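Local coordinates for protein carboxypeptidase 1 (Deinococcus radiodurans str. R1, PDB 5GIV) that probably removes amino acids one after another from the C-terminal ends of peptides, working as a zinc-dependent carboxypeptidase, at residues Gln174-Leu179 with His360-Phe365; Phe365-Glu370 with Asp383-Ala388. One frame throughout, in Å; residues are numbered along the deposited sequence.

Helix 169-193 comes first along the chain, and helix 357-372 meets it much later in interaction 1. That contact closes a loop of 180 residues. The loop carries the small three-stranded sheet and the zinc ligands His266, His270 and Glu296. Interaction 2 follows at once and closes a short loop of 12 residues, tying helix 357-372 to the next helix, 381-393. The two contacts neither nest nor cross. They stand in series, about 12 Å apart between centres, and share Phe365, though this residue makes its cross-segment contact only in interaction 1. Helix 357-372 therefore lies between helix 169-193 and helix 381-393. Arg364 also packs on Trp385, joining the two contacts directly.

Interaction 1: Gln174-Leu179 with His360-Phe365; sequences QVFAEL and HVITRF
The carbonyl oxygen of His360 is gripped twice by Arg364, on a helix whose Val361, Ile362 and Phe365 meet Phe176 of the facing helix. This is a helix-helix pair of the mainly helical M32 peptidase fold; segments 174-179 and 360-365 run with their N-to-C directions 139° apart. Arg364 N makes the ordinary helical bond. Arg364 NH1 reaches His360 O at 3.0 Å from the opposite face, above the carbonyl plane. Tyr389 OH, Asp407 and Phe419 also hold the guanidinium group. The contact is apolar and buried. Phe176 reaches out from helix 169-193, and Ile362 covers one face of its ring, with Ile362 CG1 3.8 Å from the ring centroid in a CH-pi contact. Ile362 places CG1 there with chi1 at -63°, beside its backbone N. Val361 CG1 approaches the ring obliquely, 4.0 Å from Phe176 CZ. Thr423 of helix 420-439 touches Phe176 and Val361. The Val361 side chain is about 11 Å from the zinc ion and about 8 Å from that of Glu296, a zinc ligand. Phe176 and Phe365 form a T-shaped pair, planes at 87°: the edge of the Phe176 ring faces the Phe365 ring face, with Phe176 CE2 3.5 Å from Phe365 CD2.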
loop_
_atom_site.group_PDB
_atom_site.type_symbol
_atom_site.label_atom_id
_atom_site.label_comp_id
_atom_site.label_asym_id
_atom_site.label_seq_id
_atom_site.Cartn_x
_atom_site.Cartn_y
_atom_site.Cartn_z
ATOM N N GLN A 174 -36.889 -19.794 -5.977
ATOM C CA GLN A 174 -37.957 -19.221 -6.787
ATOM C C GLN A 174 -37.407 -18.206 -7.778
ATOM O O GLN A 174 -37.859 -18.142 -8.926
ATOM C CB GLN A 174 -39.018 -18.585 -5.888
ATOM C CG GLN A 174 -39.459 -19.486 -4.735
ATOM C CD GLN A 174 -40.721 -18.988 -4.037
ATOM O OE1 GLN A 174 -41.240 -17.913 -4.354
ATOM N NE2 GLN A 174 -41.219 -19.771 -3.082
ATOM N N VAL A 175 -36.432 -17.400 -7.352
ATOM C CA VAL A 175 -35.788 -16.475 -8.278
ATOM C C VAL A 175 -35.101 -17.237 -9.405
ATOM O O VAL A 175 -35.217 -16.879 -10.585
ATOM C CB VAL A 175 -34.789 -15.582 -7.523
ATOM C CG1 VAL A 175 -33.990 -14.748 -8.509
ATOM C CG2 VAL A 175 -35.512 -14.714 -6.514
ATOM N N PHE A 176 -34.388 -18.308 -9.064
ATOM C CA PHE A 176 -33.681 -19.076 -10.082
ATOM C C PHE A 176 -34.652 -19.648 -11.108
ATOM O O PHE A 176 -34.444 -19.517 -12.320
ATOM C CB PHE A 176 -32.872 -20.195 -9.417
ATOM C CG PHE A 176 -31.622 -19.720 -8.715
ATOM C CD1 PHE A 176 -31.240 -18.389 -8.764
ATOM C CD2 PHE A 176 -30.843 -20.610 -7.980
ATOM C CE1 PHE A 176 -30.097 -17.956 -8.111
ATOM C CE2 PHE A 176 -29.701 -20.188 -7.324
ATOM C CZ PHE A 176 -29.323 -18.861 -7.391
ATOM N N ALA A 177 -35.726 -20.288 -10.638
ATOM C CA ALA A 177 -36.692 -20.877 -11.560
ATOM C C ALA A 177 -37.264 -19.829 -12.503
ATOM O O ALA A 177 -37.376 -20.058 -13.715
ATOM C CB ALA A 177 -37.811 -21.563 -10.777
ATOM N N GLU A 178 -37.623 -18.668 -11.964
ATOM C CA GLU A 178 -38.186 -17.613 -12.792
ATOM C C GLU A 178 -37.167 -17.106 -13.813
ATOM O O GLU A 178 -37.508 -16.893 -14.984
ATOM C CB GLU A 178 -38.694 -16.493 -11.893
ATOM C CG GLU A 178 -39.637 -15.539 -12.562
ATOM C CD GLU A 178 -40.194 -14.540 -11.572
ATOM O OE1 GLU A 178 -39.945 -14.731 -10.356
ATOM O OE2 GLU A 178 -40.917 -13.610 -12.002
ATOM N N LEU A 179 -35.910 -16.898 -13.392
ATOM C CA LEU A 179 -34.896 -16.435 -14.341
ATOM C C LEU A 179 -34.608 -17.497 -15.398
ATOM O O LEU A 179 -34.451 -17.181 -16.582
ATOM C CB LEU A 179 -33.614 -16.041 -13.616
ATOM C CG LEU A 179 -33.698 -14.877 -12.626
ATOM C CD1 LEU A 179 -32.305 -14.556 -12.062
ATOM C CD2 LEU A 179 -34.366 -13.654 -13.237
ATOM N N HIS A 360 -24.627 -19.884 -14.632
ATOM C CA HIS A 360 -23.428 -20.282 -13.897
ATOM C C HIS A 360 -23.672 -20.271 -12.391
ATOM O O HIS A 360 -23.206 -21.168 -11.674
ATOM C CB HIS A 360 -22.255 -19.363 -14.250
ATOM C CG HIS A 360 -21.860 -19.399 -15.694
ATOM N ND1 HIS A 360 -20.827 -20.181 -16.169
ATOM C CD2 HIS A 360 -22.343 -18.725 -16.764
ATOM C CE1 HIS A 360 -20.699 -19.994 -17.470
ATOM N NE2 HIS A 360 -21.609 -19.120 -17.857
ATOM N N VAL A 361 -24.361 -19.242 -11.890
ATOM C CA VAL A 361 -24.653 -19.148 -10.462
ATOM C C VAL A 361 -25.548 -20.300 -10.030
ATOM O O VAL A 361 -25.317 -20.936 -8.994
ATOM C CB VAL A 361 -25.288 -17.782 -10.136
ATOM C CG1 VAL A 361 -25.764 -17.730 -8.698
ATOM C CG2 VAL A 361 -24.295 -16.667 -10.402
ATOM N N ILE A 362 -26.597 -20.572 -10.812
ATOM C CA ILE A 362 -27.498 -21.680 -10.508
ATOM C C ILE A 362 -26.728 -22.991 -10.452
ATOM O O ILE A 362 -26.922 -23.809 -9.546
ATOM C CB ILE A 362 -28.638 -21.750 -11.536
ATOM C CG1 ILE A 362 -29.484 -20.476 -11.476
ATOM C CG2 ILE A 362 -29.466 -23.020 -11.322
ATOM C CD1 ILE A 362 -30.534 -20.390 -12.553
ATOM N N THR A 363 -25.863 -23.227 -11.439
ATOM C CA THR A 363 -25.045 -24.433 -11.414
ATOM C C THR A 363 -24.327 -24.590 -10.077
ATOM O O THR A 363 -24.432 -25.631 -9.421
ATOM C CB THR A 363 -24.034 -24.393 -12.558
ATOM O OG1 THR A 363 -24.743 -24.331 -13.798
ATOM C CG2 THR A 363 -23.139 -25.637 -12.533
ATOM N N ARG A 364 -23.599 -23.551 -9.655
ATOM C CA ARG A 364 -22.813 -23.638 -8.427
ATOM C C ARG A 364 -23.704 -23.809 -7.200
ATOM O O ARG A 364 -23.420 -24.639 -6.325
ATOM C CB ARG A 364 -21.946 -22.392 -8.284
ATOM C CG ARG A 364 -20.835 -22.303 -9.299
ATOM C CD ARG A 364 -20.510 -20.861 -9.674
ATOM N NE ARG A 364 -19.309 -20.793 -10.505
ATOM C CZ ARG A 364 -19.268 -21.144 -11.790
ATOM N NH1 ARG A 364 -20.359 -21.602 -12.396
ATOM N NH2 ARG A 364 -18.124 -21.059 -12.461
ATOM N N PHE A 365 -24.792 -23.038 -7.120
ATOM C CA PHE A 365 -25.677 -23.117 -5.964
ATOM C C PHE A 365 -26.224 -24.530 -5.791
ATOM O O PHE A 365 -26.236 -25.072 -4.678
ATOM C CB PHE A 365 -26.807 -22.103 -6.124
ATOM C CG PHE A 365 -27.798 -22.087 -4.995
ATOM C CD1 PHE A 365 -27.549 -21.362 -3.852
ATOM C CD2 PHE A 365 -28.997 -22.774 -5.095
ATOM C CE1 PHE A 365 -28.467 -21.327 -2.823
ATOM C CE2 PHE A 365 -29.926 -22.740 -4.066
ATOM C CZ PHE A 365 -29.662 -22.021 -2.932
#

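Interaction 2: Phe365-Glu370 with Asp383-Ala388; sequences FELERE and DAWHAA
Leu367 reaches across to helix 381-393 and divides its two methyl groups between neighbouring residues. Leu367 CD1 meets the six-membered part of the Trp385 indole, 3.7 Å from Trp385 CE3. Its approach to the ring is oblique. The same methyl lies 4.0 Å from Trp385 CA, so it touches the root of the side chain as well as the ring. Leu367 CD2 turns to Ala384 and lies 3.8 Å from Ala384 CB. The same branch also lies 4.1 Å from Ala384 C. With chi1 at -180°, Trp385 carries its ring opposite its own backbone N, and the long axes of the Leu367 and Trp385 side chains meet at about a right angle. The Trp385 ring also meets Tyr389 nearly parallel and packs on Arg364. Leu376, in the connecting loop, also packs on Leu367 and is joined to Glu370 by a backbone hydrogen bond. This part is tight and entirely apolar, with no hydrogen bond between the segments. At Ala384 the contact reaches its partly exposed border. The other side is looser. Ala388 points toward helix 357-372, but Ala388 CB stays 4.9 Å from Leu367 CD2, and the residue is partly exposed. Two successive helices running in roughly opposite directions, joined by a short loop and packed together partly through Leu367, form a helical hairpin.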
loop_
_atom_site.group_PDB
_atom_site.type_symbol
_atom_site.label_atom_id
_atom_site.label_comp_id
_atom_site.label_asym_id
_atom_site.label_seq_id
_atom_site.Cartn_x
_atom_site.Cartn_y
_atom_site.Cartn_z
ATOM N N PHE A 365 -24.792 -23.038 -7.120
ATOM C CA PHE A 365 -25.677 -23.117 -5.964
ATOM C C PHE A 365 -26.224 -24.530 -5.791
ATOM O O PHE A 365 -26.236 -25.072 -4.678
ATOM C CB PHE A 365 -26.807 -22.103 -6.124
ATOM C CG PHE A 365 -27.798 -22.087 -4.995
ATOM C CD1 PHE A 365 -27.549 -21.362 -3.852
ATOM C CD2 PHE A 365 -28.997 -22.774 -5.095
ATOM C CE1 PHE A 365 -28.467 -21.327 -2.823
ATOM C CE2 PHE A 365 -29.926 -22.740 -4.066
ATOM C CZ PHE A 365 -29.662 -22.021 -2.932
ATOM N N GLU A 366 -26.675 -25.149 -6.885
ATOM C CA GLU A 366 -27.267 -26.477 -6.786
ATOM C C GLU A 366 -26.233 -27.529 -6.395
ATOM O O GLU A 366 -26.564 -28.482 -5.679
ATOM C CB GLU A 366 -27.962 -26.834 -8.100
ATOM C CG GLU A 366 -29.273 -26.063 -8.298
ATOM C CD GLU A 366 -29.964 -26.344 -9.623
ATOM O OE1 GLU A 366 -29.387 -27.065 -10.475
ATOM O OE2 GLU A 366 -31.085 -25.820 -9.826
ATOM N N LEU A 367 -24.974 -27.357 -6.816
ATOM C CA LEU A 367 -23.919 -28.258 -6.365
ATOM C C LEU A 367 -23.637 -28.058 -4.883
ATOM O O LEU A 367 -23.345 -29.020 -4.163
ATOM C CB LEU A 367 -22.646 -28.041 -7.192
ATOM C CG LEU A 367 -22.704 -28.427 -8.676
ATOM C CD1 LEU A 367 -21.534 -27.828 -9.447
ATOM C CD2 LEU A 367 -22.724 -29.949 -8.846
ATOM N N GLU A 368 -23.697 -26.806 -4.415
ATOM C CA GLU A 368 -23.584 -26.547 -2.984
ATOM C C GLU A 368 -24.717 -27.222 -2.221
ATOM O O GLU A 368 -24.495 -27.831 -1.165
ATOM C CB GLU A 368 -23.597 -25.046 -2.715
ATOM C CG GLU A 368 -22.362 -24.281 -3.133
ATOM C CD GLU A 368 -22.489 -22.794 -2.815
ATOM O OE1 GLU A 368 -23.637 -22.309 -2.682
ATOM O OE2 GLU A 368 -21.447 -22.119 -2.688
ATOM N N ARG A 369 -25.944 -27.117 -2.739
ATOM C CA ARG A 369 -27.080 -27.746 -2.079
ATOM C C ARG A 369 -26.862 -29.246 -1.940
ATOM O O ARG A 369 -27.054 -29.812 -0.859
ATOM C CB ARG A 369 -28.369 -27.461 -2.848
ATOM C CG ARG A 369 -29.621 -27.873 -2.094
ATOM C CD ARG A 369 -30.822 -28.070 -3.005
ATOM N NE ARG A 369 -31.334 -26.823 -3.575
ATOM C CZ ARG A 369 -31.946 -25.869 -2.872
ATOM N NH1 ARG A 369 -32.110 -26.000 -1.557
ATOM N NH2 ARG A 369 -32.395 -24.773 -3.486
ATOM N N GLU A 370 -26.450 -29.904 -3.028
ATOM C CA GLU A 370 -26.215 -31.346 -2.981
ATOM C C GLU A 370 -25.085 -31.702 -2.027
ATOM O O GLU A 370 -25.181 -32.687 -1.285
ATOM C CB GLU A 370 -25.910 -31.890 -4.377
ATOM C CG GLU A 370 -27.077 -31.823 -5.356
ATOM C CD GLU A 370 -28.333 -32.497 -4.808
ATOM O OE1 GLU A 370 -29.396 -31.832 -4.749
ATOM O OE2 GLU A 370 -28.258 -33.694 -4.431
ATOM N N ASP A 383 -16.935 -34.313 -11.849
ATOM C CA ASP A 383 -17.857 -34.903 -12.815
ATOM C C ASP A 383 -19.237 -34.255 -12.745
ATOM O O ASP A 383 -19.847 -33.983 -13.784
ATOM C CB ASP A 383 -17.933 -36.413 -12.594
ATOM C CG ASP A 383 -16.584 -37.095 -12.808
ATOM O OD1 ASP A 383 -15.886 -36.731 -13.782
ATOM O OD2 ASP A 383 -16.202 -37.969 -11.992
ATOM N N ALA A 384 -19.755 -34.013 -11.536
ATOM C CA ALA A 384 -21.068 -33.381 -11.413
ATOM C C ALA A 384 -21.061 -31.973 -12.001
ATOM O O ALA A 384 -22.051 -31.542 -12.608
ATOM C CB ALA A 384 -21.506 -33.346 -9.951
ATOM N N TRP A 385 -19.946 -31.251 -11.833
ATOM C CA TRP A 385 -19.810 -29.913 -12.402
ATOM C C TRP A 385 -19.937 -29.951 -13.921
ATOM O O TRP A 385 -20.732 -29.203 -14.507
ATOM C CB TRP A 385 -18.467 -29.306 -11.976
ATOM C CG TRP A 385 -18.196 -27.897 -12.502
ATOM C CD1 TRP A 385 -17.941 -27.539 -13.798
ATOM C CD2 TRP A 385 -18.098 -26.689 -11.727
ATOM N NE1 TRP A 385 -17.717 -26.183 -13.878
ATOM C CE2 TRP A 385 -17.808 -25.639 -12.622
ATOM C CE3 TRP A 385 -18.235 -26.395 -10.368
ATOM C CZ2 TRP A 385 -17.661 -24.320 -12.203
ATOM C CZ3 TRP A 385 -18.091 -25.083 -9.952
ATOM C CH2 TRP A 385 -17.808 -24.062 -10.866
ATOM N N HIS A 386 -19.153 -30.811 -14.581
ATOM C CA HIS A 386 -19.241 -30.941 -16.034
ATOM C C HIS A 386 -20.643 -31.349 -16.472
ATOM O O HIS A 386 -21.177 -30.820 -17.455
ATOM C CB HIS A 386 -18.213 -31.957 -16.541
ATOM C CG HIS A 386 -16.791 -31.484 -16.463
ATOM N ND1 HIS A 386 -16.405 -30.213 -16.833
ATOM C CD2 HIS A 386 -15.660 -32.119 -16.066
ATOM C CE1 HIS A 386 -15.101 -30.083 -16.660
ATOM N NE2 HIS A 386 -14.625 -31.224 -16.196
ATOM N N ALA A 387 -21.259 -32.291 -15.757
ATOM C CA ALA A 387 -22.613 -32.704 -16.109
ATOM C C ALA A 387 -23.586 -31.536 -16.002
ATOM O O ALA A 387 -24.452 -31.357 -16.866
ATOM C CB ALA A 387 -23.054 -33.864 -15.217
ATOM N N ALA A 388 -23.458 -30.727 -14.948
ATOM C CA ALA A 388 -24.349 -29.582 -14.785
ATOM C C ALA A 388 -24.083 -28.506 -15.836
ATOM O O ALA A 388 -25.012 -27.798 -16.237
ATOM C CB ALA A 388 -24.218 -29.006 -13.378
#